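PDB 3OG9: protein yahD a copper inducible hydrolase from Lactococcus lactis subsp. lactis, which is a copper-inducible protein of the alpha/beta-hydrolase fold that binds D-malate and probably acts as a hydrolase. Local coordinates for residues L21-G26 / N58-L63; V145-K150 / S178-E183; S155-D160 / Y185-G190. All blocks are in the same frame, centred on the assembly; numbering follows the deposited sequence.

Contact 1: residues L21-G26 / N58-L63. With MLT (D-malate), chain C.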
ATOM      1  N   LEU A  21       4.345   3.946   5.159  1.00  4.12           N
ATOM      2  CA  LEU A  21       3.166   3.265   5.689  1.00  3.67           C
ATOM      3  C   LEU A  21       1.896   3.968   5.266  1.00  4.99           C
ATOM      4  O   LEU A  21       1.806   5.200   5.342  1.00  3.68           O
ATOM      5  CB  LEU A  21       3.208   3.215   7.240  1.00  3.89           C
ATOM      6  CG  LEU A  21       4.516   2.790   7.875  1.00  4.31           C
ATOM      7  CD1 LEU A  21       4.300   2.668   9.382  1.00  3.78           C
ATOM      8  CD2 LEU A  21       5.129   1.485   7.242  1.00  2.78           C
ATOM      9  N   LEU A  22       0.915   3.170   4.851  0.50  4.96           N
ATOM     10  CA  LEU A  22      -0.355   3.695   4.397  0.50  4.49           C
ATOM     11  C   LEU A  22      -1.449   2.930   5.106  0.50  4.65           C
ATOM     12  O   LEU A  22      -1.494   1.705   5.049  0.50  4.22           O
ATOM     13  CB  LEU A  22      -0.459   3.593   2.871  0.50  4.65           C
ATOM     14  CG  LEU A  22       0.662   4.318   2.109  0.50  3.19           C
ATOM     15  CD1 LEU A  22       0.666   3.921   0.665  0.50  4.23           C
ATOM     16  CD2 LEU A  22       0.490   5.847   2.253  0.50  2.00           C
ATOM     17  N   HIS A  23      -2.300   3.678   5.799  1.00  5.26           N
ATOM     18  CA  HIS A  23      -3.355   3.122   6.689  1.00  5.51           C
ATOM     19  C   HIS A  23      -4.626   2.652   5.971  1.00  5.97           C
ATOM     20  O   HIS A  23      -4.833   2.961   4.792  1.00  4.99           O
ATOM     21  CB  HIS A  23      -3.719   4.172   7.777  1.00  5.47           C
ATOM     22  CG  HIS A  23      -4.289   5.454   7.229  1.00  6.18           C
ATOM     23  ND1 HIS A  23      -5.576   5.549   6.736  1.00  4.64           N
ATOM     24  CD2 HIS A  23      -3.742   6.682   7.076  1.00  6.77           C
ATOM     25  CE1 HIS A  23      -5.797   6.782   6.314  1.00  2.94           C
ATOM     26  NE2 HIS A  23      -4.704   7.491   6.519  1.00  5.97           N
ATOM     27  N   SER A  24      -5.469   1.889   6.680  1.00  6.73           N
ATOM     28  CA  SER A  24      -6.755   1.461   6.137  1.00  7.09           C
ATOM     29  C   SER A  24      -7.782   2.565   6.315  1.00  7.72           C
ATOM     30  O   SER A  24      -7.512   3.581   6.932  1.00  6.72           O
ATOM     31  CB  SER A  24      -7.263   0.213   6.894  1.00  7.79           C
ATOM     32  OG  SER A  24      -7.437   0.564   8.268  1.00  8.49           O
ATOM     33  N   THR A  25      -8.998   2.332   5.817  1.00  8.45           N
ATOM     34  CA  THR A  25     -10.089   3.274   6.035  1.00  9.57           C
ATOM     35  C   THR A  25     -10.317   3.418   7.514  1.00 10.98           C
ATOM     36  O   THR A  25     -10.443   2.425   8.240  1.00 11.58           O
ATOM     37  CB  THR A  25     -11.383   2.783   5.354  1.00 10.88           C
ATOM     38  OG1 THR A  25     -11.174   2.700   3.942  1.00 10.39           O
ATOM     39  CG2 THR A  25     -12.547   3.751   5.607  1.00 11.40           C
ATOM     40  N   GLY A  26     -10.365   4.663   7.962  1.00 10.31           N
ATOM     41  CA  GLY A  26     -10.586   4.961   9.363  1.00 11.44           C
ATOM     42  C   GLY A  26      -9.307   4.927  10.179  1.00 11.74           C
ATOM     43  O   GLY A  26      -9.348   5.223  11.363  1.00 13.24           O
ATOM     44  N   ASN A  58     -10.928   8.662   8.039  1.00 12.06           N
ATOM     45  CA  ASN A  58      -9.740   8.948   7.220  1.00 11.16           C
ATOM     46  C   ASN A  58      -9.653   7.980   6.044  1.00  9.50           C
ATOM     47  O   ASN A  58      -9.853   6.785   6.235  1.00  8.84           O
ATOM     48  CB  ASN A  58      -8.456   8.839   8.066  1.00 10.76           C
ATOM     49  CG  ASN A  58      -8.364   9.899   9.135  1.00 11.31           C
ATOM     50  OD1 ASN A  58      -8.956  10.977   9.012  1.00 14.25           O
ATOM     51  ND2 ASN A  58      -7.579   9.626  10.170  1.00 10.07           N
ATOM     52  N   ARG A  59      -9.344   8.494   4.854  1.00  9.57           N
ATOM     53  CA  ARG A  59      -9.190   7.678   3.625  1.00  8.84           C
ATOM     54  C   ARG A  59      -8.226   8.376   2.676  1.00  8.14           C
ATOM     55  O   ARG A  59      -7.992   9.583   2.803  1.00  9.42           O
ATOM     56  CB  ARG A  59     -10.531   7.528   2.875  1.00  9.63           C
ATOM     57  CG  ARG A  59     -11.518   6.511   3.429  1.00  8.51           C
ATOM     58  CD  ARG A  59     -12.765   6.437   2.529  1.00  9.91           C
ATOM     59  NE  ARG A  59     -12.345   6.214   1.155  1.00  8.77           N
ATOM     60  CZ  ARG A  59     -12.095   5.016   0.625  1.00 10.97           C
ATOM     61  NH1 ARG A  59     -12.272   3.913   1.333  1.00 12.62           N
ATOM     62  NH2 ARG A  59     -11.664   4.923  -0.623  1.00 10.78           N
ATOM     63  N   TYR A  60      -7.704   7.637   1.697  1.00  7.34           N
ATOM     64  CA  TYR A  60      -6.827   8.235   0.677  1.00  6.61           C
ATOM     65  C   TYR A  60      -7.531   8.812  -0.534  1.00  6.89           C
ATOM     66  O   TYR A  60      -6.953   9.633  -1.244  1.00  8.20           O
ATOM     67  CB  TYR A  60      -5.758   7.244   0.227  1.00  5.77           C
ATOM     68  CG  TYR A  60      -4.736   7.044   1.298  1.00  4.86           C
ATOM     69  CD1 TYR A  60      -3.688   7.954   1.470  1.00  5.68           C
ATOM     70  CD2 TYR A  60      -4.866   5.972   2.213  1.00  7.23           C
ATOM     71  CE1 TYR A  60      -2.767   7.783   2.504  1.00  5.93           C
ATOM     72  CE2 TYR A  60      -3.934   5.799   3.242  1.00  4.98           C
ATOM     73  CZ  TYR A  60      -2.896   6.686   3.367  1.00  5.74           C
ATOM     74  OH  TYR A  60      -1.986   6.516   4.392  1.00  3.88           O
ATOM     75  N   PHE A  61      -8.767   8.403  -0.790  1.00  6.92           N
ATOM     76  CA  PHE A  61      -9.516   8.918  -1.959  1.00  7.20           C
ATOM     77  C   PHE A  61     -10.998   8.684  -1.720  1.00  7.28           C
ATOM     78  O   PHE A  61     -11.376   7.917  -0.838  1.00  7.07           O
ATOM     79  CB  PHE A  61      -9.025   8.273  -3.296  1.00  8.12           C
ATOM     80  CG  PHE A  61      -9.331   6.816  -3.401  1.00  7.60           C
ATOM     81  CD1 PHE A  61     -10.572   6.386  -3.887  1.00  8.67           C
ATOM     82  CD2 PHE A  61      -8.427   5.874  -2.941  1.00  9.75           C
ATOM     83  CE1 PHE A  61     -10.897   5.034  -3.945  1.00  9.64           C
ATOM     84  CE2 PHE A  61      -8.750   4.492  -2.995  1.00 10.12           C
ATOM     85  CZ  PHE A  61      -9.992   4.076  -3.519  1.00 10.71           C
ATOM     86  N   LYS A  62     -11.832   9.402  -2.459  1.00  8.62           N
ATOM     87  CA  LYS A  62     -13.279   9.408  -2.192  1.00  8.65           C
ATOM     88  C   LYS A  62     -13.977   8.173  -2.744  1.00  8.90           C
ATOM     89  O   LYS A  62     -13.518   7.573  -3.726  1.00  8.65           O
ATOM     90  CB  LYS A  62     -13.899  10.650  -2.828  1.00  9.32           C
ATOM     91  CG  LYS A  62     -13.538  11.931  -2.104  1.00 12.40           C
ATOM     92  CD  LYS A  62     -13.868  13.155  -2.966  1.00 20.11           C
ATOM     93  CE  LYS A  62     -15.254  13.695  -2.680  1.00 25.90           C
ATOM     94  NZ  LYS A  62     -16.360  12.863  -3.219  1.00 29.73           N
ATOM     95  N   LEU A  63     -15.094   7.815  -2.106  1.00  8.47           N
ATOM     96  CA  LEU A  63     -16.029   6.820  -2.588  1.00  9.18           C
ATOM     97  C   LEU A  63     -17.168   7.556  -3.270  1.00  9.39           C
ATOM     98  O   LEU A  63     -17.265   8.793  -3.150  1.00 10.21           O
ATOM     99  CB  LEU A  63     -16.609   6.000  -1.423  1.00  8.92           C
ATOM    100  CG  LEU A  63     -15.549   5.111  -0.724  1.00  9.88           C
ATOM    101  CD1 LEU A  63     -16.150   4.369   0.457  1.00 11.67           C
ATOM    102  CD2 LEU A  63     -14.868   4.129  -1.719  1.00 11.46           C
TER
HETATM  103  C1  MLT C 500     -10.821   1.089  -0.743  1.00 18.36           C
HETATM  104  O1  MLT C 500     -11.523   2.133  -0.651  1.00 16.02           O
HETATM  105  O2  MLT C 500      -9.587   1.169  -0.959  1.00 13.79           O
HETATM  106  C2  MLT C 500     -11.466  -0.274  -0.620  1.00 21.36           C
HETATM  107  O3  MLT C 500     -12.871  -0.180  -0.469  1.00 24.21           O
HETATM  108  C3  MLT C 500     -10.852  -1.087   0.520  1.00 22.27           C
HETATM  109  C4  MLT C 500     -11.139  -0.517   1.889  1.00 25.72           C
HETATM  110  O4  MLT C 500     -11.325  -1.332   2.819  1.00 28.98           O
HETATM  111  O5  MLT C 500     -11.182   0.714   2.151  1.00 22.41           O
HETATM  112  O   HOH W   1     -10.781   8.099  10.756  1.00 14.13           O
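H23 and Y60 form an offset aromatic stack at the heart of a largely buried contact, where strand 19-22 runs out into the pocket loop and meets the 58-63 loop. The ring centroids are 4.6 Å apart with planes inclined at 29°, and Y60 CE2 sits over the centre of one imidazole face. Y60 OH accepts a bond from H23 N at 3.2 Å while also bonding to I48 O, so a tyrosine suits this buried site: its ring stacks and its hydroxyl serves two backbone groups. H23 ND1 donates to S24 O and NE2 pairs with G50 N, which uses both imidazole nitrogens and fixes the ring's rotation. Further along, G26 N gives N58 O a nearly straight bond of 2.8 Å; the positive phi of G26 calls for glycine.

R59 extends beside T25, its CG against T25 CG2 at 3.7 Å, and a bend at chi3 (52°) turns the guanidinium toward the ligand. NE and NH2 both donate to F61 O, a side-on grip that fixes how the guanidinium is turned, with L63 CG over one face. NH1 and NH2 each reach malate O1 at 2.8 Å, and T25 OG1 donates to malate O5 at 2.7 Å. A leucine here, with no nitrogen to donate, would probably leave the malate carboxylate without its cationic partner and F61 O without its side-on pair of donors. A positive guanidinium and a hydroxyl thus address the two carboxylates separately, consistent with a pocket suited to anionic ligands.

Contact 2: residues V145-K150 / S178-E183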
ATOM      1  N   VAL A 145       4.038   0.341 -17.383  0.50 27.24           N
ATOM      2  CA  VAL A 145       5.168   0.130 -16.489  0.50 25.77           C
ATOM      3  C   VAL A 145       5.770  -1.227 -16.729  0.50 24.85           C
ATOM      4  O   VAL A 145       5.085  -2.196 -17.013  0.50 25.03           O
ATOM      5  CB  VAL A 145       4.838   0.255 -14.971  0.50 25.67           C
ATOM      6  CG1 VAL A 145       4.722   1.701 -14.568  0.50 25.51           C
ATOM      7  CG2 VAL A 145       3.602  -0.557 -14.590  0.50 25.05           C
ATOM      8  N   GLN A 146       7.077  -1.270 -16.622  1.00 24.06           N
ATOM      9  CA  GLN A 146       7.785  -2.522 -16.607  1.00 23.34           C
ATOM     10  C   GLN A 146       8.345  -2.620 -15.203  1.00 20.43           C
ATOM     11  O   GLN A 146       9.028  -1.705 -14.719  1.00 20.08           O
ATOM     12  CB  GLN A 146       8.872  -2.509 -17.684  1.00 24.00           C
ATOM     13  CG  GLN A 146       8.487  -3.273 -18.974  1.00 28.22           C
ATOM     14  CD  GLN A 146       6.988  -3.285 -19.268  1.00 33.04           C
ATOM     15  OE1 GLN A 146       6.297  -4.299 -19.057  1.00 34.07           O
ATOM     16  NE2 GLN A 146       6.473  -2.150 -19.751  1.00 36.17           N
ATOM     17  N   LEU A 147       8.001  -3.707 -14.538  1.00 17.45           N
ATOM     18  CA  LEU A 147       8.382  -3.921 -13.143  1.00 14.56           C
ATOM     19  C   LEU A 147       9.051  -5.292 -12.998  1.00 13.94           C
ATOM     20  O   LEU A 147       8.869  -5.979 -11.991  1.00 11.06           O
ATOM     21  CB  LEU A 147       7.131  -3.836 -12.268  1.00 14.97           C
ATOM     22  CG  LEU A 147       6.393  -2.496 -12.267  1.00 15.49           C
ATOM     23  CD1 LEU A 147       5.068  -2.668 -11.547  1.00 16.19           C
ATOM     24  CD2 LEU A 147       7.227  -1.430 -11.620  1.00 17.18           C
ATOM     25  N   ASP A 148       9.859  -5.656 -13.988  1.00 12.72           N
ATOM     26  CA  ASP A 148      10.307  -7.054 -14.141  1.00 13.53           C
ATOM     27  C   ASP A 148      11.186  -7.542 -12.992  1.00 12.66           C
ATOM     28  O   ASP A 148      11.236  -8.737 -12.731  1.00 12.56           O
ATOM     29  CB  ASP A 148      11.051  -7.227 -15.472  1.00 13.32           C
ATOM     30  CG  ASP A 148      10.669  -8.505 -16.224  1.00 17.61           C
ATOM     31  OD1 ASP A 148      11.184  -8.637 -17.354  0.50 19.07           O
ATOM     32  OD2 ASP A 148       9.881  -9.381 -15.740  1.00 19.88           O
ATOM     33  N   ASP A 149      11.858  -6.626 -12.291  1.00 12.56           N
ATOM     34  CA  ASP A 149      12.805  -7.014 -11.229  1.00 11.99           C
ATOM     35  C   ASP A 149      12.195  -6.933  -9.808  1.00 11.46           C
ATOM     36  O   ASP A 149      12.869  -7.238  -8.832  1.00 10.86           O
ATOM     37  CB  ASP A 149      14.045  -6.111 -11.298  1.00 13.02           C
ATOM     38  CG  ASP A 149      13.710  -4.604 -11.180  1.00 17.09           C
ATOM     39  OD1 ASP A 149      12.592  -4.145 -11.574  1.00 18.87           O
ATOM     40  OD2 ASP A 149      14.604  -3.856 -10.722  1.00 23.22           O
ATOM     41  N   LYS A 150      10.938  -6.490  -9.709  1.00  9.81           N
ATOM     42  CA  LYS A 150      10.347  -6.098  -8.433  1.00  8.56           C
ATOM     43  C   LYS A 150       9.729  -7.270  -7.674  1.00  8.31           C
ATOM     44  O   LYS A 150       9.255  -8.243  -8.285  1.00  9.17           O
ATOM     45  CB  LYS A 150       9.277  -5.007  -8.660  1.00  9.38           C
ATOM     46  CG  LYS A 150       9.796  -3.778  -9.415  1.00  7.99           C
ATOM     47  CD  LYS A 150      10.805  -3.012  -8.621  1.00  8.26           C
ATOM     48  CE  LYS A 150      10.996  -1.625  -9.248  1.00 11.50           C
ATOM     49  NZ  LYS A 150      11.882  -0.889  -8.356  1.00 11.04           N
ATOM     50  N   SER A 178       3.182  -7.091 -15.555  0.50 13.26           N
ATOM     51  CA  SER A 178       4.227  -6.059 -15.505  0.50 12.81           C
ATOM     52  C   SER A 178       5.601  -6.664 -15.214  0.50 12.36           C
ATOM     53  O   SER A 178       6.638  -6.001 -15.358  0.50 11.84           O
ATOM     54  CB  SER A 178       3.888  -4.991 -14.455  0.50 12.57           C
ATOM     55  OG  SER A 178       3.892  -5.528 -13.146  0.50 14.13           O
ATOM     56  N   GLY A 179       5.606  -7.926 -14.813  1.00 11.59           N
ATOM     57  CA  GLY A 179       6.853  -8.623 -14.548  1.00 11.70           C
ATOM     58  C   GLY A 179       7.179  -8.872 -13.092  1.00 10.47           C
ATOM     59  O   GLY A 179       8.209  -9.474 -12.809  1.00  9.92           O
ATOM     60  N   CYS A 180       6.300  -8.466 -12.163  1.00  9.77           N
ATOM     61  CA  CYS A 180       6.588  -8.649 -10.715  1.00  9.87           C
ATOM     62  C   CYS A 180       6.699 -10.099 -10.273  1.00  9.40           C
ATOM     63  O   CYS A 180       6.002 -10.976 -10.772  1.00  9.30           O
ATOM     64  CB  CYS A 180       5.546  -7.976  -9.806  1.00 10.78           C
ATOM     65  SG  CYS A 180       5.455  -6.226  -9.951  1.00 14.42           S
ATOM     66  N   GLN A 181       7.542 -10.320  -9.265  1.00  8.68           N
ATOM     67  CA  GLN A 181       7.657 -11.607  -8.609  1.00  8.46           C
ATOM     68  C   GLN A 181       6.785 -11.494  -7.352  1.00  7.69           C
ATOM     69  O   GLN A 181       7.074 -10.707  -6.469  1.00  8.37           O
ATOM     70  CB  GLN A 181       9.118 -11.857  -8.201  1.00  7.75           C
ATOM     71  CG  GLN A 181      10.045 -12.387  -9.303  1.00  9.91           C
ATOM     72  CD  GLN A 181      10.296 -11.369 -10.426  1.00 12.65           C
ATOM     73  OE1 GLN A 181      10.639 -10.193 -10.194  1.00 14.88           O
ATOM     74  NE2 GLN A 181      10.119 -11.819 -11.637  1.00  8.15           N
ATOM     75  N   LEU A 182       5.737 -12.288  -7.271  1.00  7.70           N
ATOM     76  CA  LEU A 182       4.757 -12.177  -6.193  1.00  8.28           C
ATOM     77  C   LEU A 182       4.879 -13.273  -5.183  1.00  8.61           C
ATOM     78  O   LEU A 182       5.098 -14.429  -5.543  1.00  7.65           O
ATOM     79  CB  LEU A 182       3.321 -12.276  -6.757  1.00  8.17           C
ATOM     80  CG  LEU A 182       2.870 -11.204  -7.730  1.00 11.63           C
ATOM     81  CD1 LEU A 182       1.337 -11.328  -8.061  1.00 11.30           C
ATOM     82  CD2 LEU A 182       3.178  -9.862  -7.083  1.00 10.83           C
ATOM     83  N   GLU A 183       4.691 -12.901  -3.920  1.00  8.36           N
ATOM     84  CA  GLU A 183       4.400 -13.856  -2.862  1.00  9.30           C
ATOM     85  C   GLU A 183       2.978 -13.605  -2.391  1.00  9.02           C
ATOM     86  O   GLU A 183       2.651 -12.486  -1.989  1.00  9.10           O
ATOM     87  CB  GLU A 183       5.363 -13.679  -1.687  1.00  9.01           C
ATOM     88  CG  GLU A 183       5.021 -14.505  -0.424  1.00 12.33           C
ATOM     89  CD  GLU A 183       5.559 -15.920  -0.489  1.00 14.86           C
ATOM     90  OE1 GLU A 183       6.539 -16.126  -1.228  1.00 17.12           O
ATOM     91  OE2 GLU A 183       5.024 -16.823   0.211  1.00 16.74           O
TER
HETATM   92  O   HOH W   2       7.630  -6.299 -18.170  1.00 42.77           O
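Two backbone hydrogen bonds join V145-K150 to S178-E183: L147 N donates to S178 O at 2.8 Å, and Q181 N donates to K150 O at 2.9 Å, the latter almost straight at 176°. Between them L147-K150 makes a type I beta turn, closed by K150 N to L147 O, which bulges past G179. The chains come closest there, with D148 CA and G179 CA only 3.8 Å apart. D148 OD2 approaches G179 CA at 3.3 Å, where a beta carbon would collide with the carboxylate. Glycine is therefore required twice over, since its positive phi (107°) would also press a side chain against the preceding carbonyl oxygen.

L147 supplies the apolar part of the contact. Its CG lies beside the backbone N (chi1 -62°), and its CB rests on C180 SG at 3.7 Å. F120 of helix 111-121 packs against both residues, so a branched aliphatic chain and a compact, weakly polar thiol fit well in this buried spot. K150 contributes chiefly its backbone across the contact; its long chain leads off to place NZ on F127 O, and F120 touches its aliphatic length. S178 OG turns back to L175 O of helix 165-177 in the modelled conformer. A water donates to both Q146 OE1 and S178 O, giving that carbonyl a second donor beside L147 N.

G179 ends helix 165-177 in a Schellman motif, with C180 leading straight into strand 181-186. This is the helix-to-strand turn of a beta-alpha-beta crossover, docked on the loop that feeds its first strand, 151-156, as in the alpha/beta-hydrolase fold.

Contact 3: residues S155-D160 / Y185-G190; sequences SYAPND and YESSLG
The carboxamide of N159 bridges the backbone of S188 and G190. Its OD1 takes the G190 N-H at 2.9 Å from well above the carbonyl plane (52° out of it), while ND2 reaches S188 O at 3.3 Å, a partner lying closer to the amide plane. An asparagine suits the place because one flat group offers an acceptor and a donor, and having CG between the backbone N and carbonyl carbon (chi1 56°) sets it across the facing loop. Nearby, the E186 and P158 side chains cross at about a right angle, OE2 meeting P158 CG at 3.4 Å. E186 gets there by an extended chain beyond CG.

A157 CB fits into a recess of backbone oxygens, 3.3 Å from both S187 O and G190 O; a small methyl is what that space accepts. S187 OG also touches this methyl. The positive phi of G190 favours glycine, and its bare backbone packs against D160. A157-D160 is a type I beta turn, with P158 at its second position, where the fixed phi of proline is welcome. Before the turn, the strands pair in parallel: Y156 N donates to Y185 O at 2.9 Å, and S187 N to Y156 O at 2.9 Å.

D160 OD2 bonds to H191 ND1, consistent with D160 being the acid of a Ser-His-Asp triad with H191 and S110, while I162 N holds OD1. Y156 stacks on F168 of helix 165-177, whereas Y185, on the other face of the sheet, packs on helix 195-208. S155 OG bonds to E197 there, so the paired ends of strands 151-156 and 181-186 lie between the two helices.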
ATOM      1  N   SER A 155      -1.437 -10.209   0.662  1.00  4.88           N
ATOM      2  CA  SER A 155      -2.300 -11.169   1.394  1.00  4.83           C
ATOM      3  C   SER A 155      -3.716 -11.121   0.834  1.00  5.61           C
ATOM      4  O   SER A 155      -4.133 -10.097   0.301  1.00  4.59           O
ATOM      5  CB  SER A 155      -2.334 -10.867   2.875  1.00  5.03           C
ATOM      6  OG  SER A 155      -3.021  -9.658   3.131  1.00  6.69           O
ATOM      7  N   TYR A 156      -4.453 -12.228   1.018  1.00  6.19           N
ATOM      8  CA  TYR A 156      -5.822 -12.326   0.591  1.00  7.52           C
ATOM      9  C   TYR A 156      -6.517 -13.290   1.566  1.00  8.52           C
ATOM     10  O   TYR A 156      -5.883 -14.236   2.042  1.00  8.72           O
ATOM     11  CB  TYR A 156      -5.809 -12.876  -0.845  1.00  8.63           C
ATOM     12  CG  TYR A 156      -7.135 -13.318  -1.357  1.00 12.59           C
ATOM     13  CD1 TYR A 156      -8.110 -12.374  -1.733  1.00 12.31           C
ATOM     14  CD2 TYR A 156      -7.440 -14.685  -1.453  1.00 11.58           C
ATOM     15  CE1 TYR A 156      -9.366 -12.792  -2.192  1.00 16.20           C
ATOM     16  CE2 TYR A 156      -8.681 -15.104  -1.927  1.00 15.22           C
ATOM     17  CZ  TYR A 156      -9.634 -14.161  -2.296  1.00 15.51           C
ATOM     18  OH  TYR A 156     -10.881 -14.582  -2.746  1.00 17.07           O
ATOM     19  N   ALA A 157      -7.788 -13.050   1.886  1.00  7.99           N
ATOM     20  CA  ALA A 157      -8.571 -14.104   2.556  1.00  9.65           C
ATOM     21  C   ALA A 157      -9.768 -14.491   1.681  1.00 10.75           C
ATOM     22  O   ALA A 157     -10.408 -13.616   1.123  1.00  9.30           O
ATOM     23  CB  ALA A 157      -9.039 -13.641   3.942  1.00  9.06           C
ATOM     24  N   PRO A 158     -10.116 -15.783   1.581  1.00 12.98           N
ATOM     25  CA  PRO A 158     -11.236 -16.122   0.687  1.00 14.25           C
ATOM     26  C   PRO A 158     -12.602 -15.835   1.357  1.00 16.01           C
ATOM     27  O   PRO A 158     -13.643 -15.925   0.694  1.00 16.79           O
ATOM     28  CB  PRO A 158     -11.022 -17.618   0.390  1.00 14.83           C
ATOM     29  CG  PRO A 158     -10.293 -18.153   1.604  1.00 14.45           C
ATOM     30  CD  PRO A 158      -9.726 -16.968   2.388  1.00 13.95           C
ATOM     31  N   ASN A 159     -12.609 -15.480   2.632  1.00 15.31           N
ATOM     32  CA  ASN A 159     -13.821 -15.003   3.280  1.00 17.18           C
ATOM     33  C   ASN A 159     -13.880 -13.474   3.424  1.00 17.41           C
ATOM     34  O   ASN A 159     -14.724 -12.935   4.153  1.00 17.81           O
ATOM     35  CB  ASN A 159     -14.040 -15.706   4.628  1.00 16.84           C
ATOM     36  CG  ASN A 159     -12.850 -15.565   5.602  1.00 19.97           C
ATOM     37  OD1 ASN A 159     -11.722 -15.229   5.225  1.00 18.82           O
ATOM     38  ND2 ASN A 159     -13.119 -15.846   6.880  1.00 20.15           N
ATOM     39  N   ASP A 160     -13.002 -12.771   2.704  1.00 17.41           N
ATOM     40  CA  ASP A 160     -13.045 -11.319   2.676  1.00 17.39           C
ATOM     41  C   ASP A 160     -14.211 -10.851   1.817  1.00 19.10           C
ATOM     42  O   ASP A 160     -14.175 -10.976   0.595  1.00 19.97           O
ATOM     43  CB  ASP A 160     -11.717 -10.778   2.131  1.00 17.15           C
ATOM     44  CG  ASP A 160     -11.576  -9.289   2.294  1.00 14.37           C
ATOM     45  OD1 ASP A 160     -12.606  -8.606   2.448  1.00 14.11           O
ATOM     46  OD2 ASP A 160     -10.443  -8.798   2.214  1.00 13.11           O
ATOM     47  N   TYR A 185       0.110 -14.557   0.401  1.00  6.91           N
ATOM     48  CA  TYR A 185      -0.207 -15.165   1.693  1.00  7.47           C
ATOM     49  C   TYR A 185      -1.727 -15.235   1.895  1.00  8.54           C
ATOM     50  O   TYR A 185      -2.418 -14.220   1.756  1.00  7.83           O
ATOM     51  CB  TYR A 185       0.419 -14.379   2.862  1.00  8.42           C
ATOM     52  CG  TYR A 185       0.097 -15.048   4.177  1.00  6.61           C
ATOM     53  CD1 TYR A 185       0.905 -16.087   4.667  1.00 10.26           C
ATOM     54  CD2 TYR A 185      -1.048 -14.711   4.887  1.00  9.60           C
ATOM     55  CE1 TYR A 185       0.602 -16.736   5.889  1.00 10.07           C
ATOM     56  CE2 TYR A 185      -1.373 -15.355   6.091  1.00  7.79           C
ATOM     57  CZ  TYR A 185      -0.548 -16.356   6.574  1.00 10.95           C
ATOM     58  OH  TYR A 185      -0.891 -16.977   7.741  1.00 12.58           O
ATOM     59  N   GLU A 186      -2.234 -16.418   2.237  1.00  9.17           N
ATOM     60  CA  GLU A 186      -3.676 -16.625   2.419  1.00 11.55           C
ATOM     61  C   GLU A 186      -4.002 -16.613   3.918  1.00 10.85           C
ATOM     62  O   GLU A 186      -3.501 -17.461   4.654  1.00  9.42           O
ATOM     63  CB  GLU A 186      -4.137 -17.932   1.755  1.00 12.16           C
ATOM     64  CG  GLU A 186      -5.698 -18.075   1.715  1.00 17.09           C
ATOM     65  CD  GLU A 186      -6.239 -19.403   1.188  1.00 18.60           C
ATOM     66  OE1 GLU A 186      -5.587 -20.077   0.343  1.00 28.72           O
ATOM     67  OE2 GLU A 186      -7.352 -19.768   1.608  1.00 25.83           O
ATOM     68  N   SER A 187      -4.769 -15.604   4.373  1.00 10.97           N
ATOM     69  CA  SER A 187      -5.227 -15.509   5.783  1.00 10.60           C
ATOM     70  C   SER A 187      -6.669 -16.024   5.915  1.00 11.09           C
ATOM     71  O   SER A 187      -7.299 -16.330   4.914  1.00 11.16           O
ATOM     72  CB  SER A 187      -5.108 -14.076   6.298  1.00 11.07           C
ATOM     73  OG  SER A 187      -5.996 -13.220   5.594  1.00  8.48           O
ATOM     74  N   SER A 188      -7.174 -16.142   7.139  0.50 11.48           N
ATOM     75  CA  SER A 188      -8.494 -16.765   7.354  0.50 12.28           C
ATOM     76  C   SER A 188      -9.455 -15.903   8.160  0.50 12.55           C
ATOM     77  O   SER A 188     -10.452 -16.407   8.690  0.50 12.88           O
ATOM     78  CB  SER A 188      -8.344 -18.140   8.041  0.50 12.42           C
ATOM     79  OG  SER A 188      -7.722 -17.995   9.303  0.50 12.07           O
ATOM     80  N   LEU A 189      -9.172 -14.611   8.258  1.00 13.01           N
ATOM     81  CA  LEU A 189     -10.060 -13.717   8.991  1.00 13.29           C
ATOM     82  C   LEU A 189     -10.726 -12.630   8.147  1.00 13.07           C
ATOM     83  O   LEU A 189     -10.907 -11.530   8.613  1.00 12.48           O
ATOM     84  CB  LEU A 189      -9.383 -13.182  10.257  1.00 13.84           C
ATOM     85  CG  LEU A 189      -9.713 -14.309  11.260  1.00 19.55           C
ATOM     86  CD1 LEU A 189      -8.518 -15.058  11.774  1.00 21.39           C
ATOM     87  CD2 LEU A 189     -10.775 -13.998  12.329  1.00 19.26           C
ATOM     88  N   GLY A 190     -11.130 -12.967   6.921  1.00 11.67           N
ATOM     89  CA  GLY A 190     -11.729 -11.952   6.062  1.00 11.67           C
ATOM     90  C   GLY A 190     -10.821 -10.738   5.876  1.00 11.06           C
ATOM     91  O   GLY A 190      -9.630 -10.903   5.757  1.00 10.83           O
TER

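Contact 1 closes along the chain before the other two open, whereas the segments of contacts 2 and 3 alternate. All three reach one mixed sheet: contact 1 at strand 19-22, the others at the neighbouring strands 151-156 and 181-186, the latter at the sheet's edge. Contacts 2 and 3 lie at either end of this strand pair, their centres about 23 Å apart, and helix 165-177 connects the two strands. Between centres, contact 1 is about 25 Å from contact 2, across the chain's centre, and about 20 Å from contact 3. Contact 1 lines the malate pocket directly; contact 3 stands behind it, D160 holding the pocket residue H191; contact 2 is structural packing away from it.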